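Local coordinates for protein CT_858 (Chlamydia trachomatis, PDB 3DOR) that probably acts as a secreted serine-type endopeptidase, CPAF, and forms a dimer in its mature form, at residues G344-L352 and D400-D408; G491-V499 and C510-V518. All coordinates share one frame; numbering follows the deposited sequence.

Both contacts lie within the S41 peptidase-family region of the chain and are largely buried, yet they are built differently. Contact 1 sets the first turns of helix 346-354 against a tight beta hairpin (401-406) through one serine-carboxylate hydrogen bond, with side chains packed on each other and on the turn's backbone. Contact 2 pairs strand 496-499 and the loop before it with strand 507-518, relying chiefly on backbone hydrogen bonds, with two phenylalanine rings laid over the partner strand and a more exposed face at V496 and N498. Contact 2 also reaches the second subunit, whereas contact 1 stays within its own chain. Their centres are about 20 Å apart and their nearest atoms about 6 Å, without touching.

Contact 1. Residues G344-L352 and D400-D408; sequences GSVLYLYAL and DNMEGYTVD
The hydroxyl OG of S345, the N-cap residue of helix 346-354, gives a hydrogen bond of 2.7 Å to OE1 of E403, meeting it from above the carboxylate plane. E403 reaches it with a chain extended beyond CG that crosses L347 at about a right angle, L347 CD1 lying 3.8 Å from E403 OE2 and 4.1 Å from M402 CE. Y348 CA makes a CA-H...O contact with E403 O (3.4 Å), and that oxygen also lies at the edge of the Y348 ring. One turn on from L347, A351 presses CB to within 3.2 Å of G404 C, an approach suited to its small methyl. G404 has backbone angles that suit glycine, and a side chain there would collide with A351. Y405 brings CD1 against Y350 CB at 3.7 Å, the edge of its ring turned to Y350 O.

The two-residue beta hairpin 401-406, a type I' turn closed by reciprocal backbone hydrogen bonds between M402 and Y405, presents E403 and G404 to the helix. Further out, W303 NE1 also bonds E403 OE1, and H446 N holds Y405 OH. With two donors on OE1, the carboxylate is probably stabilised as charged, and the helix dipole may add to the effect.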
ATOM      1  N   GLY B 344      -6.940  -5.160 -16.026  1.00 26.54           N
ATOM      2  CA  GLY B 344      -7.319  -5.280 -14.632  1.00 26.82           C
ATOM      3  C   GLY B 344      -6.764  -6.484 -13.899  1.00 27.85           C
ATOM      4  O   GLY B 344      -5.549  -6.702 -13.869  1.00 27.70           O
ATOM      5  N   SER B 345      -7.666  -7.269 -13.313  1.00 27.16           N
ATOM      6  CA  SER B 345      -7.303  -8.450 -12.539  1.00 26.84           C
ATOM      7  C   SER B 345      -7.231  -9.725 -13.365  1.00 27.70           C
ATOM      8  O   SER B 345      -8.206 -10.117 -14.016  1.00 28.99           O
ATOM      9  CB  SER B 345      -8.300  -8.639 -11.382  1.00 26.98           C
ATOM     10  OG  SER B 345      -8.028  -9.828 -10.651  1.00 26.21           O
ATOM     11  N   VAL B 346      -6.072 -10.379 -13.317  1.00 26.16           N
ATOM     12  CA  VAL B 346      -5.836 -11.613 -14.047  1.00 27.81           C
ATOM     13  C   VAL B 346      -6.781 -12.751 -13.617  1.00 27.01           C
ATOM     14  O   VAL B 346      -7.299 -13.500 -14.456  1.00 24.61           O
ATOM     15  CB  VAL B 346      -4.368 -12.091 -13.858  1.00 28.85           C
ATOM     16  CG1 VAL B 346      -4.118 -13.336 -14.691  1.00 30.66           C
ATOM     17  CG2 VAL B 346      -3.393 -10.991 -14.272  1.00 31.94           C
ATOM     18  N   LEU B 347      -7.000 -12.891 -12.315  1.00 26.00           N
ATOM     19  CA  LEU B 347      -7.866 -13.960 -11.824  1.00 25.27           C
ATOM     20  C   LEU B 347      -9.308 -13.760 -12.294  1.00 24.16           C
ATOM     21  O   LEU B 347      -9.999 -14.728 -12.620  1.00 23.54           O
ATOM     22  CB  LEU B 347      -7.801 -14.042 -10.294  1.00 25.26           C
ATOM     23  CG  LEU B 347      -6.460 -14.506  -9.688  1.00 27.35           C
ATOM     24  CD1 LEU B 347      -6.470 -14.246  -8.186  1.00 24.48           C
ATOM     25  CD2 LEU B 347      -6.218 -15.989  -9.985  1.00 23.81           C
ATOM     26  N   TYR B 348      -9.752 -12.508 -12.334  1.00 21.51           N
ATOM     27  CA  TYR B 348     -11.105 -12.191 -12.787  1.00 21.85           C
ATOM     28  C   TYR B 348     -11.212 -12.473 -14.287  1.00 22.49           C
ATOM     29  O   TYR B 348     -12.211 -13.010 -14.767  1.00 21.55           O
ATOM     30  CB  TYR B 348     -11.419 -10.729 -12.504  1.00 22.72           C
ATOM     31  CG  TYR B 348     -12.751 -10.264 -13.060  1.00 24.91           C
ATOM     32  CD1 TYR B 348     -13.957 -10.759 -12.550  1.00 22.90           C
ATOM     33  CD2 TYR B 348     -12.804  -9.300 -14.068  1.00 22.36           C
ATOM     34  CE1 TYR B 348     -15.186 -10.295 -13.028  1.00 24.62           C
ATOM     35  CE2 TYR B 348     -14.022  -8.826 -14.554  1.00 24.47           C
ATOM     36  CZ  TYR B 348     -15.211  -9.324 -14.027  1.00 24.67           C
ATOM     37  OH  TYR B 348     -16.414  -8.826 -14.467  1.00 22.87           O
ATOM     38  N   LEU B 349     -10.168 -12.094 -15.022  1.00 24.69           N
ATOM     39  CA  LEU B 349     -10.093 -12.336 -16.456  1.00 23.00           C
ATOM     40  C   LEU B 349     -10.230 -13.846 -16.664  1.00 23.94           C
ATOM     41  O   LEU B 349     -10.964 -14.297 -17.544  1.00 23.14           O
ATOM     42  CB  LEU B 349      -8.739 -11.843 -16.997  1.00 25.13           C
ATOM     43  CG  LEU B 349      -8.226 -12.171 -18.418  1.00 26.81           C
ATOM     44  CD1 LEU B 349      -7.769 -13.581 -18.458  1.00 30.96           C
ATOM     45  CD2 LEU B 349      -9.295 -11.936 -19.477  1.00 23.81           C
ATOM     46  N   TYR B 350      -9.533 -14.621 -15.833  1.00 21.69           N
ATOM     47  CA  TYR B 350      -9.572 -16.082 -15.928  1.00 20.70           C
ATOM     48  C   TYR B 350     -10.960 -16.641 -15.628  1.00 21.19           C
ATOM     49  O   TYR B 350     -11.379 -17.617 -16.235  1.00 22.11           O
ATOM     50  CB  TYR B 350      -8.546 -16.717 -14.972  1.00 20.56           C
ATOM     51  CG  TYR B 350      -7.100 -16.598 -15.422  1.00 20.91           C
ATOM     52  CD1 TYR B 350      -6.758 -15.897 -16.582  1.00 23.34           C
ATOM     53  CD2 TYR B 350      -6.071 -17.189 -14.687  1.00 21.63           C
ATOM     54  CE1 TYR B 350      -5.428 -15.784 -17.000  1.00 23.73           C
ATOM     55  CE2 TYR B 350      -4.745 -17.086 -15.093  1.00 23.26           C
ATOM     56  CZ  TYR B 350      -4.429 -16.381 -16.249  1.00 23.00           C
ATOM     57  OH  TYR B 350      -3.117 -16.272 -16.637  1.00 24.01           O
ATOM     58  N   ALA B 351     -11.670 -16.029 -14.687  1.00 21.89           N
ATOM     59  CA  ALA B 351     -13.013 -16.485 -14.348  1.00 21.40           C
ATOM     60  C   ALA B 351     -13.950 -16.305 -15.547  1.00 21.55           C
ATOM     61  O   ALA B 351     -14.728 -17.191 -15.882  1.00 23.13           O
ATOM     62  CB  ALA B 351     -13.542 -15.704 -13.154  1.00 21.88           C
ATOM     63  N   LEU B 352     -13.877 -15.151 -16.192  1.00 22.30           N
ATOM     64  CA  LEU B 352     -14.724 -14.890 -17.347  1.00 21.79           C
ATOM     65  C   LEU B 352     -14.424 -15.857 -18.486  1.00 22.43           C
ATOM     66  O   LEU B 352     -15.343 -16.373 -19.122  1.00 22.62           O
ATOM     67  CB  LEU B 352     -14.556 -13.443 -17.811  1.00 21.13           C
ATOM     68  CG  LEU B 352     -14.880 -12.403 -16.730  1.00 22.44           C
ATOM     69  CD1 LEU B 352     -15.059 -11.035 -17.400  1.00 22.58           C
ATOM     70  CD2 LEU B 352     -16.162 -12.789 -15.980  1.00 19.18           C
ATOM     71  N   ASP B 400     -13.994 -20.677  -2.165  1.00 29.74           N
ATOM     72  CA  ASP B 400     -14.676 -21.419  -3.219  1.00 30.10           C
ATOM     73  C   ASP B 400     -14.246 -20.959  -4.608  1.00 29.96           C
ATOM     74  O   ASP B 400     -14.324 -21.719  -5.569  1.00 30.70           O
ATOM     75  CB  ASP B 400     -16.198 -21.301  -3.077  1.00 33.94           C
ATOM     76  CG  ASP B 400     -16.735 -22.032  -1.840  1.00 36.69           C
ATOM     77  OD1 ASP B 400     -16.078 -22.983  -1.362  1.00 37.39           O
ATOM     78  OD2 ASP B 400     -17.829 -21.660  -1.360  1.00 39.11           O
ATOM     79  N   ASN B 401     -13.799 -19.713  -4.717  1.00 28.75           N
ATOM     80  CA  ASN B 401     -13.331 -19.201  -5.994  1.00 29.45           C
ATOM     81  C   ASN B 401     -12.404 -18.027  -5.765  1.00 28.46           C
ATOM     82  O   ASN B 401     -12.480 -17.357  -4.735  1.00 30.17           O
ATOM     83  CB  ASN B 401     -14.501 -18.757  -6.879  1.00 28.91           C
ATOM     84  CG  ASN B 401     -15.241 -17.565  -6.310  1.00 32.05           C
ATOM     85  OD1 ASN B 401     -16.373 -17.693  -5.844  1.00 36.62           O
ATOM     86  ND2 ASN B 401     -14.600 -16.397  -6.332  1.00 30.14           N
ATOM     87  N   MET B 402     -11.525 -17.784  -6.729  1.00 26.76           N
ATOM     88  CA  MET B 402     -10.587 -16.677  -6.643  1.00 26.68           C
ATOM     89  C   MET B 402     -11.011 -15.641  -7.673  1.00 27.67           C
ATOM     90  O   MET B 402     -10.727 -15.766  -8.871  1.00 25.01           O
ATOM     91  CB  MET B 402      -9.164 -17.175  -6.904  1.00 28.19           C
ATOM     92  CG  MET B 402      -8.632 -18.045  -5.768  1.00 26.78           C
ATOM     93  SD  MET B 402      -7.160 -18.974  -6.218  1.00 31.84           S
ATOM     94  CE  MET B 402      -5.877 -17.677  -6.017  1.00 28.91           C
ATOM     95  N   GLU B 403     -11.712 -14.625  -7.181  1.00 25.75           N
ATOM     96  CA  GLU B 403     -12.244 -13.551  -8.011  1.00 27.67           C
ATOM     97  C   GLU B 403     -13.070 -14.108  -9.163  1.00 26.90           C
ATOM     98  O   GLU B 403     -13.011 -13.620 -10.296  1.00 26.28           O
ATOM     99  CB  GLU B 403     -11.113 -12.650  -8.518  1.00 26.65           C
ATOM    100  CG  GLU B 403     -10.456 -11.879  -7.378  1.00 28.46           C
ATOM    101  CD  GLU B 403      -9.441 -10.855  -7.848  1.00 31.73           C
ATOM    102  OE1 GLU B 403      -9.816  -9.951  -8.632  1.00 30.24           O
ATOM    103  OE2 GLU B 403      -8.271 -10.950  -7.421  1.00 32.36           O
ATOM    104  N   GLY B 404     -13.845 -15.142  -8.845  1.00 26.88           N
ATOM    105  CA  GLY B 404     -14.704 -15.768  -9.824  1.00 24.96           C
ATOM    106  C   GLY B 404     -14.194 -17.102 -10.321  1.00 26.05           C
ATOM    107  O   GLY B 404     -14.989 -17.967 -10.695  1.00 25.08           O
ATOM    108  N   TYR B 405     -12.876 -17.287 -10.339  1.00 26.67           N
ATOM    109  CA  TYR B 405     -12.332 -18.545 -10.836  1.00 26.46           C
ATOM    110  C   TYR B 405     -12.525 -19.680  -9.837  1.00 28.09           C
ATOM    111  O   TYR B 405     -12.087 -19.596  -8.688  1.00 29.36           O
ATOM    112  CB  TYR B 405     -10.855 -18.403 -11.183  1.00 25.78           C
ATOM    113  CG  TYR B 405     -10.353 -19.519 -12.068  1.00 24.49           C
ATOM    114  CD1 TYR B 405     -10.479 -19.442 -13.454  1.00 23.16           C
ATOM    115  CD2 TYR B 405      -9.758 -20.653 -11.522  1.00 25.19           C
ATOM    116  CE1 TYR B 405     -10.019 -20.470 -14.281  1.00 23.09           C
ATOM    117  CE2 TYR B 405      -9.292 -21.694 -12.340  1.00 24.76           C
ATOM    118  CZ  TYR B 405      -9.428 -21.593 -13.717  1.00 23.65           C
ATOM    119  OH  TYR B 405      -8.980 -22.613 -14.522  1.00 24.99           O
ATOM    120  N   THR B 406     -13.176 -20.744 -10.295  1.00 27.91           N
ATOM    121  CA  THR B 406     -13.478 -21.893  -9.450  1.00 30.12           C
ATOM    122  C   THR B 406     -12.245 -22.560  -8.852  1.00 31.11           C
ATOM    123  O   THR B 406     -11.315 -22.915  -9.578  1.00 32.14           O
ATOM    124  CB  THR B 406     -14.283 -22.948 -10.238  1.00 30.26           C
ATOM    125  OG1 THR B 406     -15.453 -22.337 -10.807  1.00 24.90           O
ATOM    126  CG2 THR B 406     -14.700 -24.091  -9.309  1.00 26.03           C
ATOM    127  N   VAL B 407     -12.238 -22.728  -7.530  1.00 30.27           N
ATOM    128  CA  VAL B 407     -11.109 -23.359  -6.851  1.00 31.60           C
ATOM    129  C   VAL B 407     -11.218 -24.882  -6.875  1.00 34.29           C
ATOM    130  O   VAL B 407     -12.270 -25.455  -6.581  1.00 34.60           O
ATOM    131  CB  VAL B 407     -10.960 -22.858  -5.392  1.00 31.27           C
ATOM    132  CG1 VAL B 407      -9.962 -23.732  -4.622  1.00 26.07           C
ATOM    133  CG2 VAL B 407     -10.470 -21.406  -5.403  1.00 30.13           C
ATOM    134  N   ASP B 408     -10.096 -25.508  -7.216  1.00 35.61           N
ATOM    135  CA  ASP B 408      -9.959 -26.957  -7.359  1.00 37.31           C
ATOM    136  C   ASP B 408      -8.666 -27.445  -6.728  1.00 34.39           C
ATOM    137  O   ASP B 408      -7.854 -26.651  -6.279  1.00 33.63           O
ATOM    138  CB  ASP B 408      -9.879 -27.297  -8.852  1.00 38.86           C
ATOM    139  CG  ASP B 408     -10.957 -28.222  -9.281  1.00 43.12           C
ATOM    140  OD1 ASP B 408     -11.004 -28.564 -10.481  1.00 45.83           O
ATOM    141  OD2 ASP B 408     -11.760 -28.608  -8.407  1.00 48.69           O
TER

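Contact 2. Residues G491-V499 and C510-V518; sequences GAGGFVFNV and CSLTGSLAV
F497 lays one face of its ring over L512 CA, with CZ 3.5 Å from L512 CB, while the two backbones form an antiparallel hydrogen-bonded pair. L512 N gives a nearly straight bond to F497 O (2.9 Å, 169°), and F497 N returns one to L512 O. V499 and C510 repeat this reciprocal pairing nearer the loop that joins the two strands. The phenylalanine turns back over its partner strand because CG lies between the backbone N and the carbonyl carbon (chi1 70°), which also brings the ring edge to G514 N.

Packing is tight around the break in strand 507-518. F495 covers G514, whose CA stands 4.1 Å from the ring centroid in a CH-pi contact; glycine suits the place, since a CB would run into the ring. G514 N bonds F495 O, and S515 OG accepts from F495 N at 3.2 Å, so a side chain takes over where regular pairing lapses. G494, with no side chain, fits against T513 CG2 and S515 O, its CA making a CA-H...O contact of 3.2 Å with S515 O. Beyond it, A517 N gives G493 O a nearly straight hydrogen bond of 2.8 Å, and a water donates to both G493 O and A517 O.

Across the sheet from F497, L512, V499 and C510, the loose, solvent side is limited to V496 and N498, the latter placing OD1 3.2 Å from S511 CB. The T513 end of that face is buried. H73 O and D71 OD2 hold the hydroxyls of S511 and T513. P502 of the second subunit packs on V499. V499, C510 and L512 also pack on helix 2-20, and K21 makes a cation-pi contact with F497. Strand 361-368 pairs antiparallel with residues 515-518, and there H366 ND1 also bonds S515 OG.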
ATOM      1  N   GLY B 491      -0.915  -3.654 -26.420  1.00 25.28           N
ATOM      2  CA  GLY B 491       0.312  -4.355 -26.117  1.00 26.37           C
ATOM      3  C   GLY B 491       0.961  -3.995 -24.794  1.00 27.59           C
ATOM      4  O   GLY B 491       2.124  -3.578 -24.752  1.00 26.67           O
ATOM      5  N   ALA B 492       0.201  -4.096 -23.709  1.00 27.34           N
ATOM      6  CA  ALA B 492       0.758  -3.859 -22.377  1.00 25.88           C
ATOM      7  C   ALA B 492       0.925  -5.310 -21.925  1.00 26.91           C
ATOM      8  O   ALA B 492       0.098  -5.846 -21.184  1.00 28.82           O
ATOM      9  CB  ALA B 492      -0.245  -3.118 -21.494  1.00 25.32           C
ATOM     10  N   GLY B 493       1.987  -5.945 -22.419  1.00 28.19           N
ATOM     11  CA  GLY B 493       2.232  -7.354 -22.156  1.00 28.30           C
ATOM     12  C   GLY B 493       2.984  -7.828 -20.933  1.00 29.32           C
ATOM     13  O   GLY B 493       3.924  -8.619 -21.053  1.00 30.51           O
ATOM     14  N   GLY B 494       2.564  -7.370 -19.758  1.00 30.20           N
ATOM     15  CA  GLY B 494       3.201  -7.772 -18.515  1.00 29.73           C
ATOM     16  C   GLY B 494       2.347  -7.259 -17.371  1.00 31.96           C
ATOM     17  O   GLY B 494       1.508  -6.380 -17.585  1.00 33.39           O
ATOM     18  N   PHE B 495       2.537  -7.781 -16.162  1.00 31.08           N
ATOM     19  CA  PHE B 495       1.731  -7.306 -15.048  1.00 30.55           C
ATOM     20  C   PHE B 495       2.340  -6.037 -14.476  1.00 31.19           C
ATOM     21  O   PHE B 495       3.564  -5.870 -14.497  1.00 28.43           O
ATOM     22  CB  PHE B 495       1.596  -8.397 -13.966  1.00 32.72           C
ATOM     23  CG  PHE B 495       2.818  -8.570 -13.085  1.00 32.73           C
ATOM     24  CD1 PHE B 495       3.061  -7.702 -12.024  1.00 34.92           C
ATOM     25  CD2 PHE B 495       3.697  -9.629 -13.291  1.00 34.10           C
ATOM     26  CE1 PHE B 495       4.163  -7.889 -11.178  1.00 36.32           C
ATOM     27  CE2 PHE B 495       4.806  -9.829 -12.450  1.00 35.46           C
ATOM     28  CZ  PHE B 495       5.036  -8.957 -11.394  1.00 35.77           C
ATOM     29  N   VAL B 496       1.486  -5.134 -13.989  1.00 31.35           N
ATOM     30  CA  VAL B 496       1.954  -3.879 -13.399  1.00 31.65           C
ATOM     31  C   VAL B 496       2.128  -3.964 -11.908  1.00 29.16           C
ATOM     32  O   VAL B 496       1.572  -4.831 -11.261  1.00 29.15           O
ATOM     33  CB  VAL B 496       0.979  -2.691 -13.588  1.00 31.52           C
ATOM     34  CG1 VAL B 496       1.281  -1.984 -14.839  1.00 33.95           C
ATOM     35  CG2 VAL B 496      -0.465  -3.163 -13.539  1.00 31.34           C
ATOM     36  N   PHE B 497       2.903  -3.026 -11.374  1.00 29.41           N
ATOM     37  CA  PHE B 497       3.119  -2.920  -9.942  1.00 28.60           C
ATOM     38  C   PHE B 497       3.478  -1.463  -9.711  1.00 28.52           C
ATOM     39  O   PHE B 497       4.073  -0.825 -10.578  1.00 29.11           O
ATOM     40  CB  PHE B 497       4.207  -3.898  -9.461  1.00 27.65           C
ATOM     41  CG  PHE B 497       5.608  -3.550  -9.895  1.00 28.87           C
ATOM     42  CD1 PHE B 497       6.398  -2.694  -9.133  1.00 28.00           C
ATOM     43  CD2 PHE B 497       6.156  -4.131 -11.035  1.00 28.16           C
ATOM     44  CE1 PHE B 497       7.722  -2.426  -9.504  1.00 29.84           C
ATOM     45  CE2 PHE B 497       7.473  -3.872 -11.416  1.00 27.36           C
ATOM     46  CZ  PHE B 497       8.261  -3.017 -10.647  1.00 28.04           C
ATOM     47  N   ASN B 498       3.067  -0.921  -8.572  1.00 27.44           N
ATOM     48  CA  ASN B 498       3.328   0.479  -8.270  1.00 29.84           C
ATOM     49  C   ASN B 498       4.355   0.677  -7.168  1.00 29.50           C
ATOM     50  O   ASN B 498       4.462  -0.122  -6.238  1.00 27.86           O
ATOM     51  CB  ASN B 498       2.028   1.179  -7.874  1.00 32.08           C
ATOM     52  CG  ASN B 498       0.980   1.117  -8.971  1.00 38.13           C
ATOM     53  OD1 ASN B 498       1.132   1.730 -10.022  1.00 39.69           O
ATOM     54  ND2 ASN B 498      -0.087   0.363  -8.730  1.00 41.22           N
ATOM     55  N   VAL B 499       5.106   1.762  -7.286  1.00 29.56           N
ATOM     56  CA  VAL B 499       6.116   2.096  -6.307  1.00 29.84           C
ATOM     57  C   VAL B 499       5.857   3.496  -5.779  1.00 29.32           C
ATOM     58  O   VAL B 499       5.546   4.402  -6.544  1.00 28.27           O
ATOM     59  CB  VAL B 499       7.531   2.035  -6.929  1.00 29.84           C
ATOM     60  CG1 VAL B 499       8.575   2.392  -5.884  1.00 28.95           C
ATOM     61  CG2 VAL B 499       7.790   0.632  -7.477  1.00 31.28           C
ATOM     62  N   CYS B 510       5.125   5.536  -9.376  1.00 33.19           N
ATOM     63  CA  CYS B 510       5.765   5.201 -10.623  1.00 32.29           C
ATOM     64  C   CYS B 510       5.332   3.768 -10.833  1.00 31.10           C
ATOM     65  O   CYS B 510       5.676   2.896 -10.040  1.00 31.62           O
ATOM     66  CB  CYS B 510       7.284   5.263 -10.536  1.00 34.23           C
ATOM     67  SG  CYS B 510       8.029   4.711 -12.082  1.00 36.15           S
ATOM     68  N   SER B 511       4.537   3.527 -11.868  1.00 28.61           N
ATOM     69  CA  SER B 511       4.095   2.172 -12.148  1.00 27.64           C
ATOM     70  C   SER B 511       5.109   1.589 -13.117  1.00 27.63           C
ATOM     71  O   SER B 511       5.600   2.290 -14.005  1.00 25.60           O
ATOM     72  CB  SER B 511       2.692   2.172 -12.761  1.00 26.71           C
ATOM     73  OG  SER B 511       2.648   2.962 -13.934  1.00 32.03           O
ATOM     74  N   LEU B 512       5.442   0.316 -12.920  1.00 28.13           N
ATOM     75  CA  LEU B 512       6.409  -0.380 -13.759  1.00 27.13           C
ATOM     76  C   LEU B 512       5.865  -1.757 -14.121  1.00 27.87           C
ATOM     77  O   LEU B 512       4.824  -2.174 -13.613  1.00 27.45           O
ATOM     78  CB  LEU B 512       7.746  -0.512 -13.018  1.00 27.06           C
ATOM     79  CG  LEU B 512       8.457   0.823 -12.747  1.00 30.57           C
ATOM     80  CD1 LEU B 512       9.644   0.608 -11.816  1.00 31.82           C
ATOM     81  CD2 LEU B 512       8.909   1.445 -14.076  1.00 30.79           C
ATOM     82  N   THR B 513       6.585  -2.460 -14.991  1.00 27.23           N
ATOM     83  CA  THR B 513       6.179  -3.781 -15.469  1.00 26.95           C
ATOM     84  C   THR B 513       7.110  -4.864 -14.950  1.00 27.58           C
ATOM     85  O   THR B 513       8.321  -4.810 -15.178  1.00 27.31           O
ATOM     86  CB  THR B 513       6.165  -3.779 -17.003  1.00 25.49           C
ATOM     87  OG1 THR B 513       5.357  -2.682 -17.439  1.00 25.62           O
ATOM     88  CG2 THR B 513       5.599  -5.093 -17.563  1.00 22.50           C
ATOM     89  N   GLY B 514       6.536  -5.849 -14.262  1.00 26.77           N
ATOM     90  CA  GLY B 514       7.330  -6.915 -13.678  1.00 25.67           C
ATOM     91  C   GLY B 514       7.446  -8.224 -14.432  1.00 27.06           C
ATOM     92  O   GLY B 514       8.004  -9.190 -13.902  1.00 26.62           O
ATOM     93  N   SER B 515       6.931  -8.278 -15.656  1.00 26.66           N
ATOM     94  CA  SER B 515       7.023  -9.506 -16.436  1.00 26.14           C
ATOM     95  C   SER B 515       6.808  -9.262 -17.920  1.00 27.09           C
ATOM     96  O   SER B 515       6.380  -8.185 -18.327  1.00 27.42           O
ATOM     97  CB  SER B 515       5.970 -10.502 -15.966  1.00 26.81           C
ATOM     98  OG  SER B 515       4.694 -10.076 -16.407  1.00 27.91           O
ATOM     99  N   LEU B 516       7.135 -10.270 -18.722  1.00 27.15           N
ATOM    100  CA  LEU B 516       6.925 -10.211 -20.163  1.00 28.72           C
ATOM    101  C   LEU B 516       6.141 -11.455 -20.543  1.00 28.60           C
ATOM    102  O   LEU B 516       6.637 -12.573 -20.413  1.00 31.84           O
ATOM    103  CB  LEU B 516       8.244 -10.212 -20.938  1.00 28.20           C
ATOM    104  CG  LEU B 516       8.942  -8.889 -21.235  1.00 32.13           C
ATOM    105  CD1 LEU B 516      10.154  -9.174 -22.118  1.00 32.60           C
ATOM    106  CD2 LEU B 516       7.988  -7.922 -21.938  1.00 31.15           C
ATOM    107  N   ALA B 517       4.911 -11.266 -20.994  1.00 29.04           N
ATOM    108  CA  ALA B 517       4.091 -12.396 -21.404  1.00 29.03           C
ATOM    109  C   ALA B 517       4.586 -12.924 -22.743  1.00 29.40           C
ATOM    110  O   ALA B 517       5.046 -12.152 -23.599  1.00 26.12           O
ATOM    111  CB  ALA B 517       2.645 -11.969 -21.525  1.00 28.54           C
ATOM    112  N   VAL B 518       4.489 -14.239 -22.914  1.00 29.67           N
ATOM    113  CA  VAL B 518       4.892 -14.901 -24.145  1.00 29.66           C
ATOM    114  C   VAL B 518       3.739 -15.786 -24.609  1.00 29.68           C
ATOM    115  O   VAL B 518       3.244 -16.602 -23.839  1.00 29.62           O
ATOM    116  CB  VAL B 518       6.119 -15.806 -23.931  1.00 33.09           C
ATOM    117  CG1 VAL B 518       6.552 -16.392 -25.263  1.00 32.36           C
ATOM    118  CG2 VAL B 518       7.258 -15.017 -23.297  1.00 35.37           C
TER
HETATM  119  O   HOH W   1       5.045  -9.429 -23.536  1.00 23.90           O